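Local coordinates for protein aspartate aminotransferase (PDB 4H51) that probably catalyses, as a homodimer carrying pyridoxal 5'-phosphate, the reversible transfer of an amino group between L-aspartate and 2-oxoglutarate, at residues I140-P145 against K160-Y165; Y165-P170 against V205-E210; S191-H196 against K222-F227; Q197-P202 against S230-Y235. All coordinates share one frame; numbering follows the deposited sequence.

Contact 1 (I140-P145 against K160-Y165); sequences IYLSDP and KNICTY
Ile-140 donates its N to Asn-161 O at 3.1 Å and takes Cys-163 N on its own O at 2.8 Å. Two residues on, Leu-142 does the same: its N reaches Cys-163 O and its O receives Tyr-165 N, both at 2.9 Å. Asp-144 N closes the ladder on Tyr-165 O. Tyr-141 faces the other way with its peptide groups, which bond to Val-192 and Ile-194 of the next strand. This is the parallel strand pairing of a beta-alpha-beta unit, with helix 148-156 making the crossover from 140-144 to 162-169. That helix lies against the face carrying Ile-140, Leu-142 and Ile-162, where Ile-162 CG2 meets Leu-142 CD1 at 3.8 Å. On the other face Cys-163 CB sits over the Tyr-141 ring, its SG farther off above the same face. The Tyr-165 ring folds back across strand 140-144, because chi1 of 52° sets CG between the backbone N and C; Ser-143 CA then lies over it, 3.6 Å from the ring centroid. The phenol ends at Ile-194 O, which it hydrogen-bonds. Ser-143 OG is held twice, donating to Pro-145 O at 2.7 Å and also bonded to His-200 NE2.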
loop_
_atom_site.group_PDB
_atom_site.type_symbol
_atom_site.label_atom_id
_atom_site.label_comp_id
_atom_site.label_asym_id
_atom_site.label_seq_id
_atom_site.Cartn_x
_atom_site.Cartn_y
_atom_site.Cartn_z
ATOM N N ILE B 140 12.546 -6.549 20.087
ATOM C CA ILE B 140 12.823 -5.711 18.966
ATOM C C ILE B 140 13.002 -4.339 19.570
ATOM O O ILE B 140 12.134 -3.880 20.342
ATOM C CB ILE B 140 11.743 -5.808 17.847
ATOM C CG1 ILE B 140 12.003 -4.857 16.691
ATOM C CG2 ILE B 140 10.330 -5.535 18.401
ATOM C CD1 ILE B 140 11.312 -5.326 15.405
ATOM N N TYR B 141 14.131 -3.704 19.227
ATOM C CA TYR B 141 14.552 -2.481 19.854
ATOM C C TYR B 141 14.371 -1.227 19.022
ATOM O O TYR B 141 14.781 -1.160 17.884
ATOM C CB TYR B 141 16.014 -2.601 20.261
ATOM C CG TYR B 141 16.251 -3.390 21.508
ATOM C CD1 TYR B 141 16.408 -4.784 21.489
ATOM C CD2 TYR B 141 16.387 -2.743 22.708
ATOM C CE1 TYR B 141 16.604 -5.479 22.664
ATOM C CE2 TYR B 141 16.624 -3.415 23.878
ATOM C CZ TYR B 141 16.724 -4.777 23.861
ATOM O OH TYR B 141 16.980 -5.385 25.067
ATOM N N LEU B 142 13.809 -0.209 19.658
ATOM C CA LEU B 142 13.653 1.115 19.093
ATOM C C LEU B 142 14.521 2.116 19.860
ATOM O O LEU B 142 14.771 1.941 21.028
ATOM C CB LEU B 142 12.183 1.515 19.232
ATOM C CG LEU B 142 11.115 0.630 18.564
ATOM C CD1 LEU B 142 9.706 1.195 18.809
ATOM C CD2 LEU B 142 11.389 0.540 17.065
ATOM N N SER B 143 14.949 3.188 19.208
ATOM C CA SER B 143 15.693 4.235 19.874
ATOM C C SER B 143 14.799 5.019 20.865
ATOM O O SER B 143 13.600 5.225 20.657
ATOM C CB SER B 143 16.354 5.178 18.859
ATOM O OG SER B 143 15.391 5.869 18.077
ATOM N N ASP B 144 15.428 5.455 21.941
ATOM C CA ASP B 144 14.836 6.373 22.898
ATOM C C ASP B 144 15.237 7.799 22.600
ATOM O O ASP B 144 16.327 8.217 22.934
ATOM C CB ASP B 144 15.347 6.023 24.291
ATOM C CG ASP B 144 14.867 7.009 25.358
ATOM O OD1 ASP B 144 13.790 7.624 25.161
ATOM O OD2 ASP B 144 15.616 7.200 26.335
ATOM N N PRO B 145 14.370 8.575 21.966
ATOM C CA PRO B 145 13.065 8.361 21.423
ATOM C C PRO B 145 13.204 8.017 19.914
ATOM O O PRO B 145 14.315 7.982 19.398
ATOM C CB PRO B 145 12.456 9.751 21.570
ATOM C CG PRO B 145 13.536 10.628 21.223
ATOM C CD PRO B 145 14.814 9.951 21.669
ATOM N N LYS B 160 5.626 -8.724 20.221
ATOM C CA LYS B 160 5.040 -8.680 21.567
ATOM C C LYS B 160 5.998 -8.106 22.649
ATOM O O LYS B 160 5.555 -7.729 23.755
ATOM C CB LYS B 160 4.581 -10.097 21.958
ATOM C CG LYS B 160 3.655 -10.759 20.920
ATOM C CD LYS B 160 2.418 -9.917 20.709
ATOM C CE LYS B 160 1.448 -10.516 19.672
ATOM N NZ LYS B 160 0.230 -9.656 19.412
ATOM N N ASN B 161 7.302 -8.044 22.338
ATOM C CA ASN B 161 8.312 -7.589 23.302
ATOM C C ASN B 161 9.125 -6.458 22.685
ATOM O O ASN B 161 10.251 -6.652 22.229
ATOM C CB ASN B 161 9.181 -8.754 23.734
ATOM C CG ASN B 161 10.254 -8.376 24.737
ATOM O OD1 ASN B 161 10.176 -7.342 25.421
ATOM N ND2 ASN B 161 11.244 -9.242 24.872
ATOM N N ILE B 162 8.505 -5.281 22.633
ATOM C CA ILE B 162 9.119 -4.081 22.071
ATOM C C ILE B 162 9.901 -3.361 23.173
ATOM O O ILE B 162 9.368 -3.129 24.263
ATOM C CB ILE B 162 8.059 -3.146 21.456
ATOM C CG1 ILE B 162 7.273 -3.901 20.369
ATOM C CG2 ILE B 162 8.699 -1.853 20.881
ATOM C CD1 ILE B 162 5.942 -3.230 19.979
ATOM N N CYS B 163 11.149 -3.017 22.871
ATOM C CA CYS B 163 12.095 -2.505 23.882
ATOM C C CYS B 163 12.722 -1.260 23.322
ATOM O O CYS B 163 12.520 -0.933 22.113
ATOM C CB CYS B 163 13.158 -3.540 24.200
ATOM S SG CYS B 163 12.542 -5.119 24.885
ATOM N N THR B 164 13.398 -0.506 24.182
ATOM C CA THR B 164 14.153 0.626 23.721
ATOM C C THR B 164 15.639 0.556 24.073
ATOM O O THR B 164 16.010 -0.113 25.039
ATOM C CB THR B 164 13.565 1.931 24.263
ATOM O OG1 THR B 164 13.689 1.926 25.700
ATOM C CG2 THR B 164 12.067 2.056 23.842
ATOM N N TYR B 165 16.470 1.203 23.244
ATOM C CA TYR B 165 17.872 1.440 23.597
ATOM C C TYR B 165 18.051 2.913 23.903
ATOM O O TYR B 165 17.475 3.788 23.218
ATOM C CB TYR B 165 18.878 0.985 22.524
ATOM C CG TYR B 165 18.658 1.476 21.145
ATOM C CD1 TYR B 165 17.864 0.764 20.268
ATOM C CD2 TYR B 165 19.265 2.627 20.695
ATOM C CE1 TYR B 165 17.662 1.197 18.950
ATOM C CE2 TYR B 165 19.060 3.084 19.378
ATOM C CZ TYR B 165 18.271 2.337 18.512
ATOM O OH TYR B 165 18.027 2.731 17.223
#

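Contact 2 (Y165-P170 against V205-E210); sequences YAYYDP and VDPSQE
Tyr-167 OH donates a 2.7 Å hydrogen bond to Val-205 O, the only hydrogen bond between the two segments. The oxygen of Val-205 lies at the edge of the phenol, near the ring plane and toward CE2, and seen from the acceptor the hydroxyl is tilted about 21° out of the carbonyl plane. Pro-207 CD approaches the hydroxyl from the CE1 side, 3.2 Å from Tyr-167 OH, with the proline ring and the tyrosine side chain crossing at about a right angle. The reach depends on Tyr-167 holding CG anti to its N (chi1 -173°), which carries the ring from the broken strand 162-169 across to the loop that leads into helix 209-221. His-200 stacks on this ring, and Met-180 and Leu-175 also touch the side chain. Next door, Tyr-168 supplies an apolar touch: its CE1 meets Val-205 CG2 at 3.5 Å, again with the side chains roughly perpendicular. Asp-206, between Val-205 and Pro-207, turns its carboxylate to the backbone N atoms of Ala-199 and His-200. Farther along, Ser-208 N-caps helix 209-221. With its proton given to a backbone carbonyl, the Tyr-167 phenol is probably neutral, and the bond supplies a partner for a peptide oxygen lying outside any strand.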
loop_
_atom_site.group_PDB
_atom_site.type_symbol
_atom_site.label_atom_id
_atom_site.label_comp_id
_atom_site.label_asym_id
_atom_site.label_seq_id
_atom_site.Cartn_x
_atom_site.Cartn_y
_atom_site.Cartn_z
ATOM N N TYR B 165 16.470 1.203 23.244
ATOM C CA TYR B 165 17.872 1.440 23.597
ATOM C C TYR B 165 18.051 2.913 23.903
ATOM O O TYR B 165 17.475 3.788 23.218
ATOM C CB TYR B 165 18.878 0.985 22.524
ATOM C CG TYR B 165 18.658 1.476 21.145
ATOM C CD1 TYR B 165 17.864 0.764 20.268
ATOM C CD2 TYR B 165 19.265 2.627 20.695
ATOM C CE1 TYR B 165 17.662 1.197 18.950
ATOM C CE2 TYR B 165 19.060 3.084 19.378
ATOM C CZ TYR B 165 18.271 2.337 18.512
ATOM O OH TYR B 165 18.027 2.731 17.223
ATOM N N ALA B 166 18.838 3.163 24.952
ATOM C CA ALA B 166 19.290 4.502 25.248
ATOM C C ALA B 166 19.885 5.128 23.992
ATOM O O ALA B 166 20.607 4.484 23.258
ATOM C CB ALA B 166 20.330 4.453 26.366
ATOM N N TYR B 167 19.587 6.385 23.746
ATOM C CA TYR B 167 20.015 7.016 22.519
ATOM C C TYR B 167 20.244 8.497 22.754
ATOM O O TYR B 167 21.404 8.937 22.771
ATOM C CB TYR B 167 19.013 6.735 21.378
ATOM C CG TYR B 167 19.547 7.238 20.059
ATOM C CD1 TYR B 167 20.533 6.525 19.406
ATOM C CD2 TYR B 167 19.149 8.454 19.518
ATOM C CE1 TYR B 167 21.109 6.986 18.240
ATOM C CE2 TYR B 167 19.695 8.902 18.326
ATOM C CZ TYR B 167 20.678 8.164 17.683
ATOM O OH TYR B 167 21.301 8.574 16.492
ATOM N N TYR B 168 19.176 9.260 22.947
ATOM C CA TYR B 168 19.303 10.723 23.105
ATOM C C TYR B 168 19.317 11.104 24.573
ATOM O O TYR B 168 18.514 10.602 25.343
ATOM C CB TYR B 168 18.143 11.427 22.432
ATOM C CG TYR B 168 18.330 12.909 22.316
ATOM C CD1 TYR B 168 19.370 13.433 21.544
ATOM C CD2 TYR B 168 17.485 13.781 22.950
ATOM C CE1 TYR B 168 19.562 14.790 21.421
ATOM C CE2 TYR B 168 17.658 15.151 22.836
ATOM C CZ TYR B 168 18.693 15.648 22.071
ATOM O OH TYR B 168 18.908 17.006 21.933
ATOM N N ASP B 169 20.256 11.968 24.932
ATOM C CA ASP B 169 20.338 12.543 26.265
ATOM C C ASP B 169 19.935 14.037 26.244
ATOM O O ASP B 169 20.685 14.874 25.825
ATOM C CB ASP B 169 21.756 12.402 26.765
ATOM C CG ASP B 169 21.888 12.813 28.195
ATOM O OD1 ASP B 169 20.875 13.240 28.778
ATOM O OD2 ASP B 169 22.999 12.695 28.730
ATOM N N PRO B 170 18.758 14.362 26.739
ATOM C CA PRO B 170 18.271 15.749 26.684
ATOM C C PRO B 170 19.203 16.714 27.437
ATOM O O PRO B 170 19.391 17.866 27.014
ATOM C CB PRO B 170 16.926 15.666 27.404
ATOM C CG PRO B 170 16.539 14.231 27.317
ATOM C CD PRO B 170 17.821 13.470 27.418
ATOM N N VAL B 205 20.066 13.912 15.844
ATOM C CA VAL B 205 21.394 13.522 16.313
ATOM C C VAL B 205 21.725 12.139 15.818
ATOM O O VAL B 205 20.985 11.213 16.089
ATOM C CB VAL B 205 21.493 13.551 17.840
ATOM C CG1 VAL B 205 22.898 13.137 18.257
ATOM C CG2 VAL B 205 21.227 14.989 18.329
ATOM N N ASP B 206 22.814 12.026 15.068
ATOM C CA ASP B 206 23.264 10.771 14.516
ATOM C C ASP B 206 24.547 10.352 15.215
ATOM O O ASP B 206 25.284 11.201 15.749
ATOM C CB ASP B 206 23.562 10.889 13.002
ATOM C CG ASP B 206 22.324 11.099 12.172
ATOM O OD1 ASP B 206 21.230 10.888 12.721
ATOM O OD2 ASP B 206 22.451 11.463 10.972
ATOM N N PRO B 207 24.835 9.052 15.187
ATOM C CA PRO B 207 26.187 8.616 15.553
ATOM C C PRO B 207 27.212 9.183 14.597
ATOM O O PRO B 207 26.917 9.306 13.421
ATOM C CB PRO B 207 26.143 7.111 15.352
ATOM C CG PRO B 207 24.695 6.732 15.344
ATOM C CD PRO B 207 23.964 7.923 14.810
ATOM N N SER B 208 28.405 9.498 15.095
ATOM C CA SER B 208 29.543 9.793 14.238
ATOM C C SER B 208 29.920 8.538 13.453
ATOM O O SER B 208 29.542 7.414 13.791
ATOM C CB SER B 208 30.726 10.228 15.094
ATOM O OG SER B 208 31.195 9.162 15.890
ATOM N N GLN B 209 30.739 8.713 12.438
ATOM C CA GLN B 209 31.256 7.527 11.724
ATOM C C GLN B 209 31.982 6.558 12.693
ATOM O O GLN B 209 31.869 5.344 12.576
ATOM C CB GLN B 209 32.186 7.969 10.590
ATOM C CG GLN B 209 31.435 8.668 9.433
ATOM C CD GLN B 209 32.297 8.873 8.169
ATOM O OE1 GLN B 209 33.488 8.593 8.148
ATOM N NE2 GLN B 209 31.681 9.383 7.127
ATOM N N GLU B 210 32.725 7.107 13.667
ATOM C CA GLU B 210 33.435 6.301 14.642
ATOM C C GLU B 210 32.443 5.521 15.515
ATOM O O GLU B 210 32.626 4.322 15.733
ATOM C CB GLU B 210 34.412 7.126 15.531
ATOM C CG GLU B 210 35.566 7.796 14.757
ATOM C CD GLU B 210 35.201 9.126 14.060
ATOM O OE1 GLU B 210 34.034 9.608 14.152
ATOM O OE2 GLU B 210 36.123 9.733 13.436
#

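Contact 3 (S191-H196 against K222-F227); sequences SVFILH and KHHQVF
Ser-191 and His-224 open a parallel strand pair, the two outer members of the beta-alpha-beta unit formed by strand 192-196, helix 209-221 and strand 225-230. Ser-191 N donates to His-224 ND1 at 3.1 Å, so a side chain takes the place of a backbone acceptor where the pairing begins. Over the centre of one face of the same imidazole sits Phe-193 CE1, 3.5 Å from His-224 CD2. From there the backbone ladder runs regularly: Gln-225 N to Ser-191 O, Phe-193 N to Gln-225 O at 2.8 Å, Phe-227 N to Phe-193 O, and Leu-195 N to Phe-227 O at 3.0 Å. The bond from Phe-193 N to Gln-225 O is nearly linear, with 169° at the hydrogen.

Side chains pack on both faces of this pair. Ile-194 CG1 lies beside Phe-227 CD2 on one, 4.0 Å apart, and the two side chains point the same way; the Leu-195 and Val-226 side chains cross at about a right angle, CD1 against CG1. Leu-129 of helix 117-129 packs against Val-192, Gln-225 and Phe-227, while Met-219 of helix 209-221 touches Phe-193, His-224 and Val-226.

Further out, the His-224 imidazole is fixed by a second bond, from NE2 to Ile-184 O, and Lys-222 CB lies over its other face. His-223 ends helix 209-221 with a Schellman motif, its positive phi turning the chain into strand 225-230. Gln-225 bends at chi2 (70°), letting NE2 bond to Val-226 O and Glu-256 O while OE1 accepts from Trp-21 NE1 of the second subunit.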
loop_
_atom_site.group_PDB
_atom_site.type_symbol
_atom_site.label_atom_id
_atom_site.label_comp_id
_atom_site.label_asym_id
_atom_site.label_seq_id
_atom_site.Cartn_x
_atom_site.Cartn_y
_atom_site.Cartn_z
ATOM N N SER B 191 18.774 -10.424 19.063
ATOM C CA SER B 191 17.660 -9.495 19.098
ATOM C C SER B 191 17.607 -8.667 17.795
ATOM O O SER B 191 18.534 -8.712 16.968
ATOM C CB SER B 191 17.766 -8.557 20.273
ATOM O OG SER B 191 17.745 -9.261 21.503
ATOM N N VAL B 192 16.496 -7.981 17.570
ATOM C CA VAL B 192 16.339 -7.106 16.421
ATOM C C VAL B 192 16.497 -5.644 16.825
ATOM O O VAL B 192 15.888 -5.228 17.817
ATOM C CB VAL B 192 14.975 -7.285 15.778
ATOM C CG1 VAL B 192 14.909 -6.427 14.498
ATOM C CG2 VAL B 192 14.738 -8.744 15.423
ATOM N N PHE B 193 17.316 -4.878 16.099
ATOM C CA PHE B 193 17.489 -3.453 16.367
ATOM C C PHE B 193 17.097 -2.650 15.151
ATOM O O PHE B 193 17.695 -2.823 14.070
ATOM C CB PHE B 193 18.922 -3.122 16.723
ATOM C CG PHE B 193 19.273 -3.462 18.131
ATOM C CD1 PHE B 193 19.449 -4.791 18.508
ATOM C CD2 PHE B 193 19.320 -2.485 19.095
ATOM C CE1 PHE B 193 19.738 -5.110 19.817
ATOM C CE2 PHE B 193 19.597 -2.809 20.394
ATOM C CZ PHE B 193 19.778 -4.141 20.763
ATOM N N ILE B 194 16.123 -1.755 15.337
ATOM C CA ILE B 194 15.781 -0.744 14.318
ATOM C C ILE B 194 16.647 0.492 14.556
ATOM O O ILE B 194 16.508 1.171 15.562
ATOM C CB ILE B 194 14.293 -0.436 14.320
ATOM C CG1 ILE B 194 13.501 -1.710 13.998
ATOM C CG2 ILE B 194 13.960 0.701 13.339
ATOM C CD1 ILE B 194 12.001 -1.503 13.878
ATOM N N LEU B 195 17.528 0.752 13.584
ATOM C CA LEU B 195 18.451 1.882 13.542
ATOM C C LEU B 195 18.114 2.887 12.456
ATOM O O LEU B 195 17.839 2.521 11.343
ATOM C CB LEU B 195 19.841 1.356 13.302
ATOM C CG LEU B 195 20.318 0.264 14.294
ATOM C CD1 LEU B 195 21.688 -0.168 13.836
ATOM C CD2 LEU B 195 20.341 0.797 15.765
ATOM N N HIS B 196 18.161 4.184 12.783
ATOM C CA HIS B 196 17.996 5.215 11.786
ATOM C C HIS B 196 19.295 5.369 11.074
ATOM O O HIS B 196 20.324 5.694 11.715
ATOM C CB HIS B 196 17.634 6.553 12.436
ATOM C CG HIS B 196 16.341 6.536 13.235
ATOM N ND1 HIS B 196 15.296 7.354 12.948
ATOM C CD2 HIS B 196 15.942 5.767 14.303
ATOM C CE1 HIS B 196 14.306 7.132 13.843
ATOM N NE2 HIS B 196 14.686 6.155 14.657
ATOM N N LYS B 222 27.078 -9.771 19.099
ATOM C CA LYS B 222 25.839 -10.197 19.735
ATOM C C LYS B 222 24.930 -10.956 18.762
ATOM O O LYS B 222 23.890 -11.465 19.175
ATOM C CB LYS B 222 25.100 -8.985 20.323
ATOM C CG LYS B 222 25.797 -8.335 21.526
ATOM C CD LYS B 222 25.691 -9.192 22.778
ATOM C CE LYS B 222 24.258 -9.180 23.282
ATOM N NZ LYS B 222 24.104 -10.158 24.420
ATOM N N HIS B 223 25.330 -11.040 17.484
ATOM C CA HIS B 223 24.535 -11.702 16.443
ATOM C C HIS B 223 23.149 -11.130 16.358
ATOM O O HIS B 223 22.159 -11.837 16.097
ATOM C CB HIS B 223 24.486 -13.198 16.690
ATOM C CG HIS B 223 25.828 -13.786 17.106
ATOM N ND1 HIS B 223 26.781 -14.118 16.216
ATOM C CD2 HIS B 223 26.362 -14.023 18.365
ATOM C CE1 HIS B 223 27.855 -14.605 16.859
ATOM N NE2 HIS B 223 27.618 -14.533 18.185
ATOM N N HIS B 224 23.057 -9.818 16.550
ATOM C CA HIS B 224 21.783 -9.122 16.381
ATOM C C HIS B 224 21.408 -8.955 14.942
ATOM O O HIS B 224 22.265 -8.834 14.051
ATOM C CB HIS B 224 21.836 -7.745 17.042
ATOM C CG HIS B 224 21.979 -7.767 18.552
ATOM N ND1 HIS B 224 21.294 -8.610 19.321
ATOM C CD2 HIS B 224 22.667 -6.894 19.422
ATOM C CE1 HIS B 224 21.559 -8.338 20.629
ATOM N NE2 HIS B 224 22.394 -7.269 20.679
ATOM N N GLN B 225 20.107 -8.912 14.687
ATOM C CA GLN B 225 19.608 -8.471 13.378
ATOM C C GLN B 225 19.540 -6.963 13.336
ATOM O O GLN B 225 18.871 -6.312 14.192
ATOM C CB GLN B 225 18.217 -9.022 13.100
ATOM C CG GLN B 225 17.598 -8.552 11.778
ATOM C CD GLN B 225 18.282 -9.135 10.559
ATOM O OE1 GLN B 225 18.521 -10.361 10.481
ATOM N NE2 GLN B 225 18.647 -8.265 9.596
ATOM N N VAL B 226 20.170 -6.400 12.317
ATOM C CA VAL B 226 20.042 -4.939 12.056
ATOM C C VAL B 226 18.950 -4.663 11.021
ATOM O O VAL B 226 18.964 -5.213 9.911
ATOM C CB VAL B 226 21.390 -4.332 11.595
ATOM C CG1 VAL B 226 21.240 -2.892 11.162
ATOM C CG2 VAL B 226 22.467 -4.438 12.699
ATOM N N PHE B 227 18.057 -3.745 11.355
ATOM C CA PHE B 227 17.023 -3.221 10.448
ATOM C C PHE B 227 17.174 -1.699 10.362
ATOM O O PHE B 227 16.800 -0.978 11.263
ATOM C CB PHE B 227 15.636 -3.610 10.971
ATOM C CG PHE B 227 14.487 -3.379 10.029
ATOM C CD1 PHE B 227 14.660 -2.958 8.748
ATOM C CD2 PHE B 227 13.189 -3.651 10.471
ATOM C CE1 PHE B 227 13.595 -2.783 7.876
ATOM C CE2 PHE B 227 12.113 -3.496 9.627
ATOM C CZ PHE B 227 12.305 -3.060 8.314
#

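Contact 4 (Q197-P202 against S230-Y235); sequences QCAHNP and SAYQGY
Ala-199 and Tyr-232 form the close-packed part of this contact, their CB atoms 3.6 Å apart. Ala-199 is in a backbone conformation with positive phi (54°), and its methyl presses on the root of the tyrosine side chain while its O lies obliquely to the ring. Gln-197 CB against Ser-230 CB, at 3.7 Å, is the second close touch, with a water bridging the polar ends of the same two side chains. Cys-198 SG lies more loosely, 3.8 Å from Tyr-232 O, a carbonyl that already accepts Tyr-235 N.

Between these patches two waters bridge the loops, although all the touching residues are buried. One donates to Cys-198 O at 2.8 Å and accepts from Tyr-232 N, tying the backbones together. The other accepts from Gln-197 NE2 at 2.7 Å and is also bonded to Ser-230 OG. The Gln-197 amide is further held by Asp-243 O and Ala-247 N, which fixes its rotation.

At the far end Asn-201 ND2 stands 3.6 Å from Tyr-232 OH, the amide and ring planes 74° apart. Both groups hydrogen-bond to O3 of the pyridoxal phosphate-modified lysine at position 265, and Asn-201 OD1 is bonded to Arg-392. A cis peptide joins Asn-201 to Pro-202. An asparagine and a tyrosine converging on the cofactor's phenolic oxygen is characteristic of the cofactor site of class I aminotransferases, aspartate aminotransferase among them.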
loop_
_atom_site.group_PDB
_atom_site.type_symbol
_atom_site.label_atom_id
_atom_site.label_comp_id
_atom_site.label_asym_id
_atom_site.label_seq_id
_atom_site.Cartn_x
_atom_site.Cartn_y
_atom_site.Cartn_z
ATOM N N GLN B 197 19.241 5.188 9.746
ATOM C CA GLN B 197 20.419 5.153 8.902
ATOM C C GLN B 197 21.161 6.501 8.893
ATOM O O GLN B 197 22.392 6.530 8.961
ATOM C CB GLN B 197 20.024 4.690 7.487
ATOM C CG GLN B 197 21.131 4.011 6.714
ATOM C CD GLN B 197 22.158 4.968 6.123
ATOM O OE1 GLN B 197 23.336 4.646 6.032
ATOM N NE2 GLN B 197 21.703 6.085 5.653
ATOM N N CYS B 198 20.398 7.594 8.864
ATOM C CA CYS B 198 20.925 8.944 9.054
ATOM C C CYS B 198 19.728 9.849 9.365
ATOM O O CYS B 198 18.576 9.441 9.193
ATOM C CB CYS B 198 21.718 9.409 7.816
ATOM S SG CYS B 198 20.684 9.803 6.395
ATOM N N ALA B 199 19.980 11.082 9.773
ATOM C CA ALA B 199 18.907 12.072 10.010
ATOM C C ALA B 199 17.867 11.528 10.979
ATOM O O ALA B 199 16.701 11.376 10.680
ATOM C CB ALA B 199 18.267 12.553 8.707
ATOM N N HIS B 200 18.339 11.185 12.171
ATOM C CA HIS B 200 17.472 10.667 13.207
ATOM C C HIS B 200 16.228 11.474 13.382
ATOM O O HIS B 200 16.276 12.726 13.452
ATOM C CB HIS B 200 18.240 10.607 14.538
ATOM C CG HIS B 200 17.506 9.829 15.593
ATOM N ND1 HIS B 200 16.771 10.407 16.543
ATOM C CD2 HIS B 200 17.370 8.454 15.766
ATOM C CE1 HIS B 200 16.177 9.455 17.297
ATOM N NE2 HIS B 200 16.551 8.258 16.828
ATOM N N ASN B 201 15.106 10.762 13.449
ATOM C CA ASN B 201 13.788 11.322 13.704
ATOM C C ASN B 201 13.346 10.815 15.072
ATOM O O ASN B 201 13.124 9.608 15.235
ATOM C CB ASN B 201 12.824 10.913 12.603
ATOM C CG ASN B 201 11.391 11.386 12.857
ATOM O OD1 ASN B 201 11.105 12.017 13.869
ATOM N ND2 ASN B 201 10.485 11.020 11.981
ATOM N N PRO B 202 13.170 11.718 16.064
ATOM C CA PRO B 202 12.986 13.178 16.002
ATOM C C PRO B 202 14.120 14.114 16.413
ATOM O O PRO B 202 13.927 15.348 16.384
ATOM C CB PRO B 202 11.816 13.352 16.971
ATOM C CG PRO B 202 12.242 12.439 18.121
ATOM C CD PRO B 202 12.737 11.199 17.392
ATOM N N SER B 230 15.794 3.978 6.540
ATOM C CA SER B 230 16.501 4.977 5.748
ATOM C C SER B 230 15.535 5.893 4.996
ATOM O O SER B 230 15.230 5.683 3.826
ATOM C CB SER B 230 17.474 4.253 4.790
ATOM O OG SER B 230 18.176 5.183 4.023
ATOM N N ALA B 231 14.959 6.867 5.710
ATOM C CA ALA B 231 13.918 7.715 5.119
ATOM C C ALA B 231 14.464 9.061 4.562
ATOM O O ALA B 231 13.774 9.750 3.805
ATOM C CB ALA B 231 12.819 7.983 6.170
ATOM N N TYR B 232 15.694 9.437 4.921
ATOM C CA TYR B 232 16.219 10.777 4.581
ATOM C C TYR B 232 17.583 10.807 3.936
ATOM O O TYR B 232 18.315 11.796 4.124
ATOM C CB TYR B 232 16.294 11.668 5.818
ATOM C CG TYR B 232 15.020 11.845 6.550
ATOM C CD1 TYR B 232 14.117 12.857 6.217
ATOM C CD2 TYR B 232 14.711 10.999 7.592
ATOM C CE1 TYR B 232 12.930 13.005 6.904
ATOM C CE2 TYR B 232 13.532 11.117 8.258
ATOM C CZ TYR B 232 12.650 12.111 7.929
ATOM O OH TYR B 232 11.487 12.182 8.672
ATOM N N GLN B 233 17.948 9.761 3.194
ATOM C CA GLN B 233 19.262 9.696 2.561
ATOM C C GLN B 233 19.459 10.934 1.705
ATOM O O GLN B 233 18.638 11.238 0.821
ATOM C CB GLN B 233 19.458 8.451 1.715
ATOM C CG GLN B 233 20.903 8.213 1.402
ATOM C CD GLN B 233 21.131 7.141 0.388
ATOM O OE1 GLN B 233 20.259 6.308 0.156
ATOM N NE2 GLN B 233 22.331 7.111 -0.189
ATOM N N GLY B 234 20.509 11.686 2.008
ATOM C CA GLY B 234 20.663 13.038 1.426
ATOM C C GLY B 234 20.574 14.179 2.451
ATOM O O GLY B 234 21.252 15.203 2.264
ATOM N N TYR B 235 19.758 14.056 3.527
ATOM C CA TYR B 235 19.475 15.221 4.356
ATOM C C TYR B 235 20.492 15.429 5.501
ATOM O O TYR B 235 20.725 16.567 5.950
ATOM C CB TYR B 235 18.078 15.155 4.923
ATOM C CG TYR B 235 16.982 15.671 3.983
ATOM C CD1 TYR B 235 16.763 17.044 3.825
ATOM C CD2 TYR B 235 16.205 14.805 3.260
ATOM C CE1 TYR B 235 15.785 17.516 2.962
ATOM C CE2 TYR B 235 15.228 15.261 2.410
ATOM C CZ TYR B 235 15.012 16.591 2.267
ATOM O OH TYR B 235 14.030 17.020 1.464
HETATM O O HOH W 1 19.280 7.170 4.943
HETATM O O HOH W 2 17.560 8.309 6.862
#

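Overall arrangement
Contacts 1 and 3 are adjacent strand pairs of one large sheet: strand 140-144 lies beside strand 192-196, the centres of the two contacts are about 10 Å apart, and Tyr-141 N bonds to Val-192 O at 2.7 Å. Contact 2 joins contact 1 through Tyr-165 and through Tyr-168 N, bonded to Asp-144 O. It reaches contact 4 through Asp-206, with about 13 Å between the centres of these two contacts. Contact 4 follows directly on the C-terminal ends of strands 192-196 and 225-230, its centre about 17 Å from that of contact 3. The sheet of contacts 1 and 3 thus leads into the cofactor pocket at contact 4, and Pro-145 CG, 3.8 Å from Pro-202 CG, packs contact 1 against it.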